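Local structure of putative MCP-type signal transduction protein (Campylobacter jejuni subsp. jejuni serotype O:2, 4WY9) at residues 16-21 against 266-270; 24-28 against 270-274. The protein probably senses chemical signals in the periplasm through its tandem-PAS domain, as a transducer-like chemoreceptor in the chemotaxis of this bacterium. All blocks are in the same frame, centred on the assembly; numbering follows the deposited sequence.

Contact 1: residues 16-21 against 266-270; sequences LASITK and YAAIN
T20 and A268 meet where helix 16-21 lies on strand 266-270, the two running in roughly the same direction, 37° apart, with their axes 7.4 Å from each other at the nearest point. From CB outward, T20 is used on every atom. Its CB rests against CB of N270, at 3.9 Å. The methyl CG2 reaches along the strand to A268, 3.6 Å from the carbonyl O of that residue and almost as near its CB. The hydroxyl takes the place between backbone N and carbonyl carbon (chi1 63°), which turns OG1 back to its own helix: it donates to A17 O at 3.0 Å, from above the carbonyl plane, while OG1 also touches CB of N270, at 3.6 Å. A17 O also accepts from K21 N and from a water, and the water in turn accepts a hydrogen bond from ND2 of N270, at 3.0 Å, bridging helix and strand. One turn earlier, CB of A268 sits 3.5 Å from L16 O, and L16 sends CD1 across Y266 at about a right angle, 3.6 Å from the tyrosine CB. The Y266 ring itself leads away to bond T9 through OH. The small A268 is consistent with the close approach of the long N-terminal helix 8-51 to the antiparallel sheet, whose strand order 2-1-5-4-3 is that of the PAS-like modules of Cache sensors.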
ATOM      1  N   LEU A  16      17.055  16.043  -8.914  1.00  7.04           N
ATOM      2  CA  LEU A  16      16.664  14.812  -8.222  1.00  7.24           C
ATOM      3  C   LEU A  16      15.708  15.109  -7.058  1.00  7.02           C
ATOM      4  O   LEU A  16      14.721  14.375  -6.839  1.00  7.63           O
ATOM      5  CB  LEU A  16      17.874  14.044  -7.746  1.00  7.65           C
ATOM      6  CG  LEU A  16      18.710  13.385  -8.822  1.00  8.11           C
ATOM      7  CD1 LEU A  16      19.982  12.810  -8.198  1.00 10.29           C
ATOM      8  CD2 LEU A  16      17.930  12.273  -9.517  1.00 10.74           C
ATOM      9  N   ALA A  17      15.959  16.181  -6.313  1.00  7.18           N
ATOM     10  CA  ALA A  17      15.046  16.564  -5.233  1.00  7.90           C
ATOM     11  C   ALA A  17      13.652  16.857  -5.786  1.00  7.71           C
ATOM     12  O   ALA A  17      12.633  16.459  -5.211  1.00  8.77           O
ATOM     13  CB  ALA A  17      15.593  17.746  -4.482  1.00  7.18           C
ATOM     14  N   SER A  18      13.605  17.538  -6.932  0.52  6.63           N
ATOM     15  CA  SER A  18      12.321  17.898  -7.548  0.52  7.99           C
ATOM     16  C   SER A  18      11.567  16.638  -8.011  0.52  7.81           C
ATOM     17  O   SER A  18      10.368  16.491  -7.765  0.52  8.39           O
ATOM     18  CB  SER A  18      12.535  18.852  -8.726  0.52  8.92           C
ATOM     19  OG  SER A  18      11.318  19.221  -9.351  0.52  9.47           O
ATOM     20  N   ILE A  19      12.283  15.728  -8.655  1.00  8.27           N
ATOM     21  CA  ILE A  19      11.702  14.510  -9.205  1.00  8.62           C
ATOM     22  C   ILE A  19      11.112  13.677  -8.064  1.00  7.61           C
ATOM     23  O   ILE A  19       9.969  13.158  -8.159  1.00  9.09           O
ATOM     24  CB  ILE A  19      12.772  13.653  -9.965  1.00  9.27           C
ATOM     25  CG1 ILE A  19      13.163  14.324 -11.260  1.00 11.40           C
ATOM     26  CG2 ILE A  19      12.307  12.221 -10.206  1.00 10.47           C
ATOM     27  CD1 ILE A  19      14.362  13.689 -11.930  1.00 14.24           C
ATOM     28  N   THR A  20      11.865  13.525  -6.987  1.00  7.06           N
ATOM     29  CA  THR A  20      11.397  12.700  -5.858  1.00  7.64           C
ATOM     30  C   THR A  20      10.195  13.347  -5.190  1.00  7.32           C
ATOM     31  O   THR A  20       9.255  12.641  -4.788  1.00  8.69           O
ATOM     32  CB  THR A  20      12.504  12.445  -4.829  1.00 10.77           C
ATOM     33  OG1 THR A  20      12.943  13.655  -4.221  1.00 12.41           O
ATOM     34  CG2 THR A  20      13.650  11.731  -5.507  1.00 14.06           C
ATOM     35  N   LYS A  21      10.209  14.675  -5.057  1.00  7.23           N
ATOM     36  CA  LYS A  21       9.082  15.386  -4.458  1.00  8.74           C
ATOM     37  C   LYS A  21       7.821  15.132  -5.238  1.00  7.84           C
ATOM     38  O   LYS A  21       6.770  14.871  -4.659  1.00  9.79           O
ATOM     39  CB  LYS A  21       9.371  16.888  -4.379  1.00 10.97           C
ATOM     40  CG  LYS A  21       8.204  17.675  -3.762  1.00 14.50           C
ATOM     41  CD  LYS A  21       8.624  19.126  -3.455  1.00 17.98           C
ATOM     42  CE  LYS A  21       7.572  19.900  -2.674  1.00 24.60           C
ATOM     43  NZ  LYS A  21       8.008  21.308  -2.457  1.00 31.92           N
ATOM     44  N   TYR A 266      24.410  10.155  -7.422  1.00  7.36           N
ATOM     45  CA  TYR A 266      23.667  11.077  -6.588  1.00  7.29           C
ATOM     46  C   TYR A 266      22.318  10.436  -6.301  1.00  7.13           C
ATOM     47  O   TYR A 266      21.727   9.807  -7.182  1.00  7.86           O
ATOM     48  CB  TYR A 266      23.482  12.434  -7.265  1.00  7.95           C
ATOM     49  CG  TYR A 266      24.792  13.126  -7.572  1.00  7.83           C
ATOM     50  CD1 TYR A 266      25.576  13.620  -6.559  1.00  9.19           C
ATOM     51  CD2 TYR A 266      25.217  13.304  -8.884  1.00  9.04           C
ATOM     52  CE1 TYR A 266      26.798  14.242  -6.822  1.00  9.14           C
ATOM     53  CE2 TYR A 266      26.408  13.920  -9.156  1.00  8.85           C
ATOM     54  CZ  TYR A 266      27.197  14.403  -8.129  1.00  8.97           C
ATOM     55  OH  TYR A 266      28.388  15.019  -8.421  1.00 10.26           O
ATOM     56  N   ALA A 267      21.814  10.590  -5.084  1.00  9.43           N
ATOM     57  CA  ALA A 267      20.509  10.028  -4.708  1.00 10.39           C
ATOM     58  C   ALA A 267      19.714  11.036  -3.942  1.00 10.53           C
ATOM     59  O   ALA A 267      20.229  11.608  -2.975  1.00 15.81           O
ATOM     60  CB  ALA A 267      20.662   8.767  -3.883  1.00 12.96           C
ATOM     61  N   ALA A 268      18.451  11.208  -4.297  1.00  7.15           N
ATOM     62  CA  ALA A 268      17.559  12.020  -3.518  1.00  7.31           C
ATOM     63  C   ALA A 268      16.532  11.161  -2.811  1.00  6.97           C
ATOM     64  O   ALA A 268      16.070  10.142  -3.361  1.00  7.12           O
ATOM     65  CB  ALA A 268      16.861  13.049  -4.366  1.00  9.60           C
ATOM     66  N   ILE A 269      16.159  11.588  -1.614  1.00  6.82           N
ATOM     67  CA  ILE A 269      15.109  10.970  -0.817  1.00  7.99           C
ATOM     68  C   ILE A 269      14.048  12.004  -0.547  1.00  7.79           C
ATOM     69  O   ILE A 269      14.366  13.122  -0.145  1.00  8.25           O
ATOM     70  CB  ILE A 269      15.631  10.422   0.549  1.00 10.92           C
ATOM     71  CG1 ILE A 269      16.690   9.361   0.316  1.00 14.92           C
ATOM     72  CG2 ILE A 269      14.532   9.898   1.444  1.00 14.31           C
ATOM     73  CD1 ILE A 269      16.191   8.198  -0.332  1.00 16.97           C
ATOM     74  N   ASN A 270      12.784  11.628  -0.729  1.00  8.17           N
ATOM     75  CA  ASN A 270      11.688  12.425  -0.215  1.00  7.45           C
ATOM     76  C   ASN A 270      10.820  11.493   0.625  1.00  7.89           C
ATOM     77  O   ASN A 270      10.262  10.509   0.106  1.00  8.97           O
ATOM     78  CB  ASN A 270      10.883  13.095  -1.328  1.00  8.60           C
ATOM     79  CG  ASN A 270       9.881  14.061  -0.798  1.00  9.80           C
ATOM     80  OD1 ASN A 270       8.888  13.667  -0.194  1.00 11.30           O
ATOM     81  ND2 ASN A 270      10.141  15.349  -0.960  1.00 11.37           N
TER
HETATM   82  O   HOH W   1      12.548  16.229  -2.447  1.00 12.16           O

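Contact 2: residues 24-28 against 270-274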
ATOM      1  N   ALA A  24       6.680  11.537  -4.726  1.00  7.06           N
ATOM      2  CA  ALA A  24       6.157  11.398  -3.355  1.00  8.68           C
ATOM      3  C   ALA A  24       4.764  12.001  -3.222  1.00  8.99           C
ATOM      4  O   ALA A  24       3.876  11.390  -2.639  1.00 10.14           O
ATOM      5  CB  ALA A  24       7.086  12.021  -2.347  1.00  9.65           C
ATOM      6  N   THR A  25       4.584  13.205  -3.766  1.00  9.78           N
ATOM      7  CA  THR A  25       3.320  13.877  -3.677  1.00 10.84           C
ATOM      8  C   THR A  25       2.198  13.060  -4.329  1.00 11.29           C
ATOM      9  O   THR A  25       1.102  12.915  -3.784  1.00 10.79           O
ATOM     10  CB  THR A  25       3.393  15.283  -4.341  1.00 13.37           C
ATOM     11  OG1 THR A  25       4.312  16.072  -3.579  1.00 16.91           O
ATOM     12  CG2 THR A  25       2.032  15.958  -4.387  1.00 17.02           C
ATOM     13  N   GLN A  26       2.477  12.527  -5.505  1.00 10.12           N
ATOM     14  CA  GLN A  26       1.495  11.748  -6.221  1.00 10.29           C
ATOM     15  C   GLN A  26       1.144  10.476  -5.449  1.00  8.41           C
ATOM     16  O   GLN A  26      -0.024  10.133  -5.315  1.00  9.45           O
ATOM     17  CB  GLN A  26       2.006  11.379  -7.603  1.00 12.00           C
ATOM     18  CG  GLN A  26       0.964  10.671  -8.439  1.00 14.85           C
ATOM     19  CD  GLN A  26       1.379  10.570  -9.928  1.00 16.75           C
ATOM     20  OE1 GLN A  26       2.453  11.036 -10.305  1.00 20.38           O
ATOM     21  NE2 GLN A  26       0.569   9.933 -10.712  1.00 21.28           N
ATOM     22  N   THR A  27       2.149   9.818  -4.903  1.00  8.01           N
ATOM     23  CA  THR A  27       1.934   8.588  -4.148  1.00  8.17           C
ATOM     24  C   THR A  27       1.157   8.844  -2.860  1.00  7.69           C
ATOM     25  O   THR A  27       0.211   8.110  -2.515  1.00  8.74           O
ATOM     26  CB  THR A  27       3.266   7.919  -3.834  1.00  7.51           C
ATOM     27  OG1 THR A  27       4.028   7.790  -5.048  1.00  8.53           O
ATOM     28  CG2 THR A  27       3.116   6.574  -3.186  1.00  8.53           C
ATOM     29  N   GLN A  28       1.523   9.903  -2.145  1.00  8.25           N
ATOM     30  CA  GLN A  28       0.846  10.290  -0.917  1.00  9.27           C
ATOM     31  C   GLN A  28      -0.619  10.574  -1.215  1.00  9.27           C
ATOM     32  O   GLN A  28      -1.529  10.196  -0.435  1.00 10.95           O
ATOM     33  CB  GLN A  28       1.516  11.494  -0.281  1.00 11.22           C
ATOM     34  CG  GLN A  28       0.997  11.858   1.100  1.00 15.26           C
ATOM     35  CD  GLN A  28       1.813  12.951   1.754  1.00 21.39           C
ATOM     36  OE1 GLN A  28       2.280  12.813   2.855  1.00 26.36           O
ATOM     37  NE2 GLN A  28       1.909  14.021   1.099  1.00 27.55           N
ATOM     38  N   ASN A 270      12.784  11.628  -0.729  1.00  8.17           N
ATOM     39  CA  ASN A 270      11.688  12.425  -0.215  1.00  7.45           C
ATOM     40  C   ASN A 270      10.820  11.493   0.625  1.00  7.89           C
ATOM     41  O   ASN A 270      10.262  10.509   0.106  1.00  8.97           O
ATOM     42  CB  ASN A 270      10.883  13.095  -1.328  1.00  8.60           C
ATOM     43  CG  ASN A 270       9.881  14.061  -0.798  1.00  9.80           C
ATOM     44  OD1 ASN A 270       8.888  13.667  -0.194  1.00 11.30           O
ATOM     45  ND2 ASN A 270      10.141  15.349  -0.960  1.00 11.37           N
ATOM     46  N   SER A 271      10.770  11.764   1.908  1.00  9.31           N
ATOM     47  CA  SER A 271      10.057  10.982   2.880  1.00  9.53           C
ATOM     48  C   SER A 271       8.705  11.559   3.167  1.00 10.90           C
ATOM     49  O   SER A 271       8.547  12.774   3.286  1.00 13.42           O
ATOM     50  CB  SER A 271      10.868  10.867   4.178  1.00 11.00           C
ATOM     51  OG  SER A 271      12.043  10.132   3.983  1.00 12.09           O
ATOM     52  N   PHE A 272       7.704  10.689   3.351  1.00 11.73           N
ATOM     53  CA  PHE A 272       6.368  11.120   3.668  1.00 12.31           C
ATOM     54  C   PHE A 272       5.662  10.137   4.598  1.00 12.46           C
ATOM     55  O   PHE A 272       5.982   8.954   4.610  1.00 13.23           O
ATOM     56  CB  PHE A 272       5.542  11.375   2.414  1.00 13.45           C
ATOM     57  CG  PHE A 272       5.393  10.162   1.510  1.00 13.90           C
ATOM     58  CD1 PHE A 272       6.372   9.832   0.566  1.00 14.97           C
ATOM     59  CD2 PHE A 272       4.250   9.382   1.548  1.00 15.68           C
ATOM     60  CE1 PHE A 272       6.218   8.738  -0.250  1.00 15.72           C
ATOM     61  CE2 PHE A 272       4.097   8.292   0.694  1.00 14.68           C
ATOM     62  CZ  PHE A 272       5.084   7.997  -0.228  1.00 14.82           C
ATOM     63  N   LYS A 273       4.708  10.647   5.353  1.00 13.99           N
ATOM     64  CA  LYS A 273       3.951   9.839   6.261  1.00 14.15           C
ATOM     65  C   LYS A 273       2.576   9.616   5.709  1.00 14.51           C
ATOM     66  O   LYS A 273       2.004  10.487   5.065  1.00 17.75           O
ATOM     67  CB  LYS A 273       3.857  10.471   7.650  1.00 18.35           C
ATOM     68  CG  LYS A 273       5.177  10.501   8.432  1.00 23.29           C
ATOM     69  CD  LYS A 273       5.011  11.319   9.679  1.00 28.51           C
ATOM     70  CE  LYS A 273       6.255  12.183   9.938  1.00 36.99           C
ATOM     71  NZ  LYS A 273       6.075  13.175  11.016  1.00 41.65           N
ATOM     72  N   VAL A 274       2.045   8.434   5.979  1.00 14.22           N
ATOM     73  CA  VAL A 274       0.700   8.078   5.638  1.00 14.32           C
ATOM     74  C   VAL A 274       0.106   7.462   6.878  1.00 12.83           C
ATOM     75  O   VAL A 274       0.404   6.316   7.217  1.00 12.58           O
ATOM     76  CB  VAL A 274       0.642   7.093   4.450  1.00 14.63           C
ATOM     77  CG1 VAL A 274      -0.768   6.674   4.192  1.00 15.26           C
ATOM     78  CG2 VAL A 274       1.266   7.703   3.190  1.00 15.79           C
TER
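N270, the first residue of segment 270-274, meets A24 of the helix with the oxygen side of its amide: OD1 lies 3.3 Å from CB of A24, a van der Waals touch between a carbonyl oxygen and a methyl group. Two residues on, the F272 ring lies between strand and helix, whose axes are 9.2 Å apart. Its CG stands in the position between backbone N and carbonyl carbon (chi1 59°), which lifts the ring toward helix 24-28, so that CD1, CZ and CD2 each meet a different helical residue. CD1 packs on the methyl of A24 at 3.7 Å, and CZ, farthest from the strand, meets CG2 of T27 at 3.8 Å, the threonine crossing the phenylalanine at about a right angle. CD2 lies 3.9 Å from CB of Q28, whose extended chain runs past F272 in the opposite direction; T27 CG2 and Q28 CB both come to the ring obliquely. The backbone oxygen of A24 stands over the centre of one ring face, 4.2 Å above its plane, and is at the same time the acceptor for Q28 N in the helix. T27 presents its methyl to the ring because CG2 is anti to the backbone N; its hydroxyl is engaged with Y23 O and with the hydroxyl of Y195. At K273 CB points away from the helix, and the backbone oxygen of this residue instead faces the end of Q28. Around F272 the chemistry is therefore mainly apolar: the ring packs on A24, T27 and the aliphatic part of Q28, while the T27 hydroxyl and A24 O find their bonds within the helix or beyond the contact.

How the contacts relate
Both contacts join helix 8-51 to strand 264-274, and they follow one another along the same pair of elements, their centres about 12 Å apart. N270 belongs to both, giving the nitrogen side of its amide to the water bridge of contact 1 and the oxygen side to contact 2. Contact 1 is the more buried and lies farther from the centre of the chain; the small A268 is consistent with the closer approach there, and a water joins polar groups of helix and strand. Contact 2 is only partly buried. There the axes stand farther apart yet run more nearly parallel, and the contact centres on an aromatic ring, where contact 1 sets A268 and N270 against L16 and T20.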